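Local structure of putidaredoxin reductase (1Q1R) at residues L78-T84 with L95-L101; I336-G342 with L372-N378. The protein is an FAD-containing oxidoreductase that probably passes electrons from NADH through its flavin to putidaredoxin, which serves the cytochrome P450cam monooxygenase. All blocks are in the same frame, centred on the assembly; numbering follows the deposited sequence.

Contact 1: residues L78-T84 with L95-L101; sequences LGGTQVT and LSDGRAL. With FAD (flavin-adenine dinucleotide), chain C.
L95 meets T81 and V83 with the two ends of its isobutyl group, and this is where the contact is tightest. Its CD1 lies 3.6 Å from T81 CG2, and its CD2 is 3.8 Å from V83 CG2, both side chains being crossed at a slant. L95 CG stands anti to its carbonyl carbon (chi1 -57°), which brings the branch back over the 78-84 segment although the CB bond itself leads away from it. L78 CD1 closes the apolar patch more loosely, 4.2 Å from L95 CD1, while V35 of strand 31-35 touches T81, V83 and L101. One backbone bond ties the segments: S96 N gives its hydrogen to Q82 O at 2.9 Å, a bent bond (142° at the hydrogen) although the nitrogen sits almost in line with the carbonyl.

The solvent side is thinner. Q82 extends past S96 with its NE2 no nearer than 4.2 Å to S96 CB, and T84 CG2 rests against S96 CA and CB, its OG1 being bonded to I94 O. Within the type I turn from L95 to G98, D97 OD1 takes the R99 N hydrogen from above the carboxylate plane, an Asx turn.

V83 also pairs by its backbone with the adenine of FAD: its N donates to FAD N1A at 2.9 Å, nearly straight at 175°, and its O accepts from FAD N6A at 2.8 Å. The V83-L95 non-hydrogen-bonded pair thus belongs to the small antiparallel sheet 83-87, 92-95 and 100-102 beside the adenine site in the FAD-binding part of this glutathione reductase-fold flavoprotein.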
loop_
_atom_site.group_PDB
_atom_site.type_symbol
_atom_site.label_atom_id
_atom_site.label_comp_id
_atom_site.label_asym_id
_atom_site.label_seq_id
_atom_site.Cartn_x
_atom_site.Cartn_y
_atom_site.Cartn_z
ATOM N N LEU A 78 -17.474 -1.725 15.652
ATOM C CA LEU A 78 -17.307 -0.795 16.761
ATOM C C LEU A 78 -16.271 0.254 16.369
ATOM O O LEU A 78 -15.075 0.077 16.604
ATOM C CB LEU A 78 -16.841 -1.558 18.005
ATOM C CG LEU A 78 -17.315 -1.071 19.377
ATOM C CD1 LEU A 78 -16.613 -1.884 20.458
ATOM C CD2 LEU A 78 -17.023 0.409 19.553
ATOM N N GLY A 79 -16.740 1.346 15.771
ATOM C CA GLY A 79 -15.845 2.406 15.338
ATOM C C GLY A 79 -15.522 3.433 16.404
ATOM O O GLY A 79 -16.061 3.385 17.508
ATOM N N GLY A 80 -14.633 4.364 16.066
ATOM C CA GLY A 80 -14.234 5.406 16.996
ATOM C C GLY A 80 -13.732 4.855 18.316
ATOM O O GLY A 80 -13.789 5.530 19.340
ATOM N N THR A 81 -13.223 3.629 18.289
ATOM C CA THR A 81 -12.740 2.987 19.503
ATOM C C THR A 81 -11.314 2.480 19.363
ATOM O O THR A 81 -11.013 1.668 18.489
ATOM C CB THR A 81 -13.645 1.815 19.886
ATOM O OG1 THR A 81 -14.995 2.280 19.961
ATOM C CG2 THR A 81 -13.243 1.242 21.236
ATOM N N GLN A 82 -10.443 2.966 20.239
ATOM C CA GLN A 82 -9.045 2.576 20.223
ATOM C C GLN A 82 -8.750 1.440 21.198
ATOM O O GLN A 82 -9.135 1.497 22.364
ATOM C CB GLN A 82 -8.166 3.773 20.580
ATOM C CG GLN A 82 -6.688 3.435 20.677
ATOM C CD GLN A 82 -5.886 4.507 21.392
ATOM O OE1 GLN A 82 -4.671 4.379 21.562
ATOM N NE2 GLN A 82 -6.562 5.570 21.821
ATOM N N VAL A 83 -8.075 0.405 20.707
ATOM C CA VAL A 83 -7.686 -0.719 21.548
ATOM C C VAL A 83 -6.323 -0.308 22.099
ATOM O O VAL A 83 -5.385 -0.067 21.334
ATOM C CB VAL A 83 -7.552 -2.024 20.730
ATOM C CG1 VAL A 83 -7.014 -3.139 21.614
ATOM C CG2 VAL A 83 -8.908 -2.421 20.156
ATOM N N THR A 84 -6.219 -0.211 23.423
ATOM C CA THR A 84 -4.974 0.217 24.055
ATOM C C THR A 84 -4.059 -0.901 24.539
ATOM O O THR A 84 -2.870 -0.677 24.751
ATOM C CB THR A 84 -5.260 1.154 25.246
ATOM O OG1 THR A 84 -6.188 0.523 26.138
ATOM C CG2 THR A 84 -5.849 2.471 24.760
ATOM N N LEU A 95 -10.032 -1.529 25.754
ATOM C CA LEU A 95 -10.379 -0.327 25.010
ATOM C C LEU A 95 -9.961 0.900 25.807
ATOM O O LEU A 95 -9.775 0.821 27.021
ATOM C CB LEU A 95 -11.885 -0.301 24.736
ATOM C CG LEU A 95 -12.415 -1.530 23.989
ATOM C CD1 LEU A 95 -13.889 -1.354 23.674
ATOM C CD2 LEU A 95 -11.620 -1.729 22.707
ATOM N N SER A 96 -9.807 2.030 25.126
ATOM C CA SER A 96 -9.395 3.263 25.787
ATOM C C SER A 96 -10.347 3.697 26.900
ATOM O O SER A 96 -9.941 4.402 27.823
ATOM C CB SER A 96 -9.257 4.390 24.763
ATOM O OG SER A 96 -10.461 4.575 24.044
ATOM N N ASP A 97 -11.605 3.273 26.815
ATOM C CA ASP A 97 -12.606 3.628 27.820
ATOM C C ASP A 97 -12.534 2.697 29.030
ATOM O O ASP A 97 -13.334 2.811 29.957
ATOM C CB ASP A 97 -14.011 3.565 27.214
ATOM C CG ASP A 97 -14.501 2.141 27.022
ATOM O OD1 ASP A 97 -13.699 1.293 26.579
ATOM O OD2 ASP A 97 -15.689 1.867 27.306
ATOM N N GLY A 98 -11.577 1.776 29.015
ATOM C CA GLY A 98 -11.433 0.846 30.121
ATOM C C GLY A 98 -12.164 -0.464 29.889
ATOM O O GLY A 98 -11.924 -1.447 30.590
ATOM N N ARG A 99 -13.059 -0.479 28.907
ATOM C CA ARG A 99 -13.827 -1.678 28.581
ATOM C C ARG A 99 -12.914 -2.772 28.026
ATOM O O ARG A 99 -11.897 -2.484 27.392
ATOM C CB ARG A 99 -14.909 -1.335 27.555
ATOM C CG ARG A 99 -15.790 -2.504 27.154
ATOM C CD ARG A 99 -16.823 -2.072 26.122
ATOM N NE ARG A 99 -17.634 -3.193 25.653
ATOM C CZ ARG A 99 -18.562 -3.100 24.705
ATOM N NH1 ARG A 99 -18.802 -1.934 24.118
ATOM N NH2 ARG A 99 -19.250 -4.175 24.339
ATOM N N ALA A 100 -13.282 -4.025 28.270
ATOM C CA ALA A 100 -12.498 -5.163 27.798
ATOM C C ALA A 100 -13.367 -6.143 27.018
ATOM O O ALA A 100 -14.491 -6.450 27.422
ATOM C CB ALA A 100 -11.840 -5.870 28.978
ATOM N N LEU A 101 -12.844 -6.630 25.899
ATOM C CA LEU A 101 -13.574 -7.579 25.066
ATOM C C LEU A 101 -12.869 -8.926 25.085
ATOM O O LEU A 101 -11.658 -8.998 24.875
ATOM C CB LEU A 101 -13.660 -7.070 23.625
ATOM C CG LEU A 101 -14.312 -5.708 23.383
ATOM C CD1 LEU A 101 -14.244 -5.376 21.897
ATOM C CD2 LEU A 101 -15.755 -5.724 23.867
HETATM P PA FAD C . -5.106 0.295 7.236
HETATM O O1A FAD C . -4.140 1.263 7.809
HETATM O O2A FAD C . -5.858 0.681 6.020
HETATM O O5B FAD C . -6.167 -0.127 8.359
HETATM C C5B FAD C . -5.789 -0.299 9.730
HETATM C C4B FAD C . -6.852 0.363 10.623
HETATM O O4B FAD C . -6.713 -0.119 12.007
HETATM C C3B FAD C . -6.648 1.885 10.686
HETATM O O3B FAD C . -7.928 2.530 10.723
HETATM C C2B FAD C . -5.950 2.083 12.008
HETATM O O2B FAD C . -6.220 3.390 12.524
HETATM C C1B FAD C . -6.635 1.039 12.867
HETATM N N9A FAD C . -5.941 0.754 14.152
HETATM C C8A FAD C . -4.617 0.607 14.341
HETATM N N7A FAD C . -4.385 0.383 15.641
HETATM C C5A FAD C . -5.556 0.385 16.271
HETATM C C6A FAD C . -5.937 0.214 17.603
HETATM N N6A FAD C . -5.018 0.006 18.544
HETATM N N1A FAD C . -7.252 0.273 17.932
HETATM C C2A FAD C . -8.187 0.494 16.997
HETATM N N3A FAD C . -7.840 0.663 15.713
HETATM C C4A FAD C . -6.541 0.614 15.330
HETATM N N1 FAD C . -2.558 -0.452 -2.701
HETATM C C2 FAD C . -2.624 -1.034 -3.972
HETATM O O2 FAD C . -2.464 -2.247 -4.103
HETATM N N3 FAD C . -2.889 -0.223 -5.091
HETATM C C4 FAD C . -3.090 1.167 -4.928
HETATM O O4 FAD C . -3.364 1.856 -5.909
HETATM C C4X FAD C . -3.020 1.749 -3.651
HETATM N N5 FAD C . -3.264 3.079 -3.475
HETATM C C5X FAD C . -3.276 3.662 -2.241
HETATM C C6 FAD C . -3.562 5.036 -2.103
HETATM C C7 FAD C . -3.598 5.634 -0.823
HETATM C C7M FAD C . -3.879 7.144 -0.703
HETATM C C8 FAD C . -3.353 4.846 0.330
HETATM C C8M FAD C . -3.410 5.454 1.740
HETATM C C9 FAD C . -3.067 3.476 0.191
HETATM C C9A FAD C . -3.025 2.881 -1.088
HETATM N N10 FAD C . -2.753 1.495 -1.247
HETATM C C10 FAD C . -2.757 0.930 -2.539
HETATM C "C1'" FAD C . -2.451 0.640 -0.058
HETATM C "C2'" FAD C . -3.674 -0.194 0.332
HETATM O "O2'" FAD C . -4.821 0.660 0.397
HETATM C "C3'" FAD C . -3.457 -0.891 1.688
HETATM O "O3'" FAD C . -2.247 -1.657 1.632
HETATM C "C4'" FAD C . -4.638 -1.813 2.020
HETATM O "O4'" FAD C . -5.844 -1.047 2.067
HETATM C "C5'" FAD C . -4.455 -2.531 3.368
HETATM O "O5'" FAD C . -4.582 -1.635 4.486
HETATM P P FAD C . -4.723 -2.261 5.969
HETATM O O1P FAD C . -6.146 -2.592 6.196
HETATM O O2P FAD C . -3.729 -3.350 6.096
HETATM O O3P FAD C . -4.253 -1.056 6.950
#

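Contact 2: residues I336-G342 with L372-N378; sequences IGLKMVG and LAVDTVN
T376 and K339 are joined by three bonds at the centre of this antiparallel pair. K339 N donates to T376 O, and K339 O accepts from T376 N at 2.8 Å and from T376 OG1 at 2.9 Å; the hydroxyl reaches it because chi1 of 64° sets OG1 between the backbone N and carbonyl carbon. V341 and V374 have the two backbone bonds alone, with V341 CG1 alongside V374 CB. At the far end, N378 OD1 takes the G337 N hydrogen at 2.8 Å, from above the amide plane, while N378 N donates to G337 O and ND2 to P359 O. With an alanine here, the G337 N-H and the P359 carbonyl would probably each lose their side-chain partner, while the backbone bond to G337 O could remain. The axes run 174° apart, placing both strands inside the five-stranded antiparallel sheet of the reductase C-terminal domain.

On the face of L338, M340, D375 and V377, L338 CD2 lies 3.6 Å from V377 CG2, side by side. D375 is its polar member, OD2 3.3 Å from M340 CG and OD1 weakly bonded to Y365 OH. Helix 191-204 covers this face through Y197 and F196; on the other, F383 of helix 380-391 packs against K339, V341 and T376. One water donates to both G337 O and T376 OG1.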
loop_
_atom_site.group_PDB
_atom_site.type_symbol
_atom_site.label_atom_id
_atom_site.label_comp_id
_atom_site.label_asym_id
_atom_site.label_seq_id
_atom_site.Cartn_x
_atom_site.Cartn_y
_atom_site.Cartn_z
ATOM N N ILE A 336 -2.516 6.084 -17.046
ATOM C CA ILE A 336 -1.603 5.032 -17.479
ATOM C C ILE A 336 -1.775 3.809 -16.580
ATOM O O ILE A 336 -1.778 3.925 -15.356
ATOM C CB ILE A 336 -0.138 5.503 -17.407
ATOM C CG1 ILE A 336 0.097 6.613 -18.429
ATOM C CG2 ILE A 336 0.802 4.330 -17.651
ATOM C CD1 ILE A 336 1.495 7.193 -18.385
ATOM N N GLY A 337 -1.931 2.641 -17.194
ATOM C CA GLY A 337 -2.100 1.421 -16.425
ATOM C C GLY A 337 -0.774 0.857 -15.958
ATOM O O GLY A 337 -0.080 0.163 -16.704
ATOM N N LEU A 338 -0.417 1.160 -14.716
ATOM C CA LEU A 338 0.831 0.681 -14.142
ATOM C C LEU A 338 0.561 -0.513 -13.235
ATOM O O LEU A 338 -0.134 -0.390 -12.226
ATOM C CB LEU A 338 1.489 1.806 -13.344
ATOM C CG LEU A 338 1.704 3.094 -14.152
ATOM C CD1 LEU A 338 1.997 4.269 -13.230
ATOM C CD2 LEU A 338 2.841 2.874 -15.132
ATOM N N LYS A 339 1.097 -1.673 -13.604
ATOM C CA LYS A 339 0.910 -2.881 -12.808
ATOM C C LYS A 339 2.259 -3.541 -12.563
ATOM O O LYS A 339 3.014 -3.815 -13.497
ATOM C CB LYS A 339 -0.046 -3.844 -13.514
ATOM C CG LYS A 339 -1.382 -3.205 -13.866
ATOM C CD LYS A 339 -2.397 -4.222 -14.364
ATOM C CE LYS A 339 -2.931 -5.080 -13.226
ATOM N NZ LYS A 339 -3.968 -6.054 -13.697
ATOM N N MET A 340 2.555 -3.788 -11.293
ATOM C CA MET A 340 3.820 -4.381 -10.899
ATOM C C MET A 340 3.622 -5.735 -10.224
ATOM O O MET A 340 2.747 -5.887 -9.370
ATOM C CB MET A 340 4.547 -3.437 -9.932
ATOM C CG MET A 340 4.841 -2.022 -10.466
ATOM S SD MET A 340 3.413 -0.955 -10.887
ATOM C CE MET A 340 3.809 -0.557 -12.619
ATOM N N VAL A 341 4.431 -6.718 -10.612
ATOM C CA VAL A 341 4.358 -8.046 -10.009
ATOM C C VAL A 341 5.740 -8.489 -9.536
ATOM O O VAL A 341 6.740 -8.270 -10.220
ATOM C CB VAL A 341 3.797 -9.106 -10.991
ATOM C CG1 VAL A 341 4.634 -9.152 -12.259
ATOM C CG2 VAL A 341 3.779 -10.470 -10.320
ATOM N N GLY A 342 5.786 -9.099 -8.355
ATOM C CA GLY A 342 7.042 -9.569 -7.802
ATOM C C GLY A 342 7.806 -8.504 -7.045
ATOM O O GLY A 342 7.378 -7.349 -6.967
ATOM N N LEU A 372 12.743 -11.948 -11.224
ATOM C CA LEU A 372 12.295 -11.576 -9.881
ATOM C C LEU A 372 10.989 -10.794 -9.895
ATOM O O LEU A 372 10.105 -11.031 -9.075
ATOM C CB LEU A 372 13.365 -10.733 -9.183
ATOM C CG LEU A 372 14.702 -11.406 -8.859
ATOM C CD1 LEU A 372 15.685 -10.357 -8.353
ATOM C CD2 LEU A 372 14.495 -12.496 -7.816
ATOM N N ALA A 373 10.873 -9.854 -10.826
ATOM C CA ALA A 373 9.674 -9.036 -10.921
ATOM C C ALA A 373 9.534 -8.431 -12.304
ATOM O O ALA A 373 10.472 -8.437 -13.098
ATOM C CB ALA A 373 9.725 -7.919 -9.876
ATOM N N VAL A 374 8.345 -7.914 -12.589
ATOM C CA VAL A 374 8.088 -7.277 -13.868
ATOM C C VAL A 374 7.186 -6.076 -13.654
ATOM O O VAL A 374 6.145 -6.178 -13.002
ATOM C CB VAL A 374 7.391 -8.227 -14.864
ATOM C CG1 VAL A 374 7.235 -7.531 -16.214
ATOM C CG2 VAL A 374 8.194 -9.514 -15.017
ATOM N N ASP A 375 7.606 -4.931 -14.175
ATOM C CA ASP A 375 6.803 -3.722 -14.081
ATOM C C ASP A 375 6.216 -3.569 -15.483
ATOM O O ASP A 375 6.959 -3.527 -16.466
ATOM C CB ASP A 375 7.674 -2.503 -13.746
ATOM C CG ASP A 375 8.215 -2.527 -12.315
ATOM O OD1 ASP A 375 9.127 -1.724 -12.018
ATOM O OD2 ASP A 375 7.734 -3.332 -11.489
ATOM N N THR A 376 4.894 -3.517 -15.586
ATOM C CA THR A 376 4.265 -3.353 -16.888
ATOM C C THR A 376 3.569 -2.006 -16.975
ATOM O O THR A 376 2.964 -1.541 -16.007
ATOM C CB THR A 376 3.240 -4.471 -17.173
ATOM O OG1 THR A 376 2.170 -4.401 -16.225
ATOM C CG2 THR A 376 3.910 -5.835 -17.079
ATOM N N VAL A 377 3.673 -1.376 -18.141
ATOM C CA VAL A 377 3.058 -0.077 -18.385
ATOM C C VAL A 377 2.107 -0.214 -19.566
ATOM O O VAL A 377 2.538 -0.331 -20.716
ATOM C CB VAL A 377 4.131 0.985 -18.697
ATOM C CG1 VAL A 377 3.474 2.290 -19.105
ATOM C CG2 VAL A 377 5.018 1.186 -17.477
ATOM N N ASN A 378 0.811 -0.198 -19.268
ATOM C CA ASN A 378 -0.234 -0.358 -20.274
ATOM C C ASN A 378 -0.121 -1.704 -20.984
ATOM O O ASN A 378 -0.374 -1.807 -22.181
ATOM C CB ASN A 378 -0.202 0.777 -21.307
ATOM C CG ASN A 378 -0.772 2.084 -20.764
ATOM O OD1 ASN A 378 -1.676 2.082 -19.921
ATOM N ND2 ASN A 378 -0.260 3.202 -21.260
HETATM O O HOH W 1 0.161 -2.550 -17.318
HETATM O O HOH W 2 7.278 -5.271 -9.558
#

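How the contacts relate
Contact 1 lies near the periphery, about 26 Å from the centre of the chain, with four of its nine touching residues exposed; contact 2 is about 15 Å from that centre, with ten of fourteen buried. Their centres are about 41 Å apart, on opposite sides of it, and they share no strand or sheet. They differ in their relation to FAD: residues 81-83 belong to its pocket, whereas the M340 side chain is about 9 Å from the FAD. The chemistry follows the place. One cross-segment backbone bond and a leucine-centred patch serve 78-84 with 95-101, while seven cross-segment hydrogen bonds, two of them using a side-chain oxygen, join 336-342 to 372-378 between two covering helices.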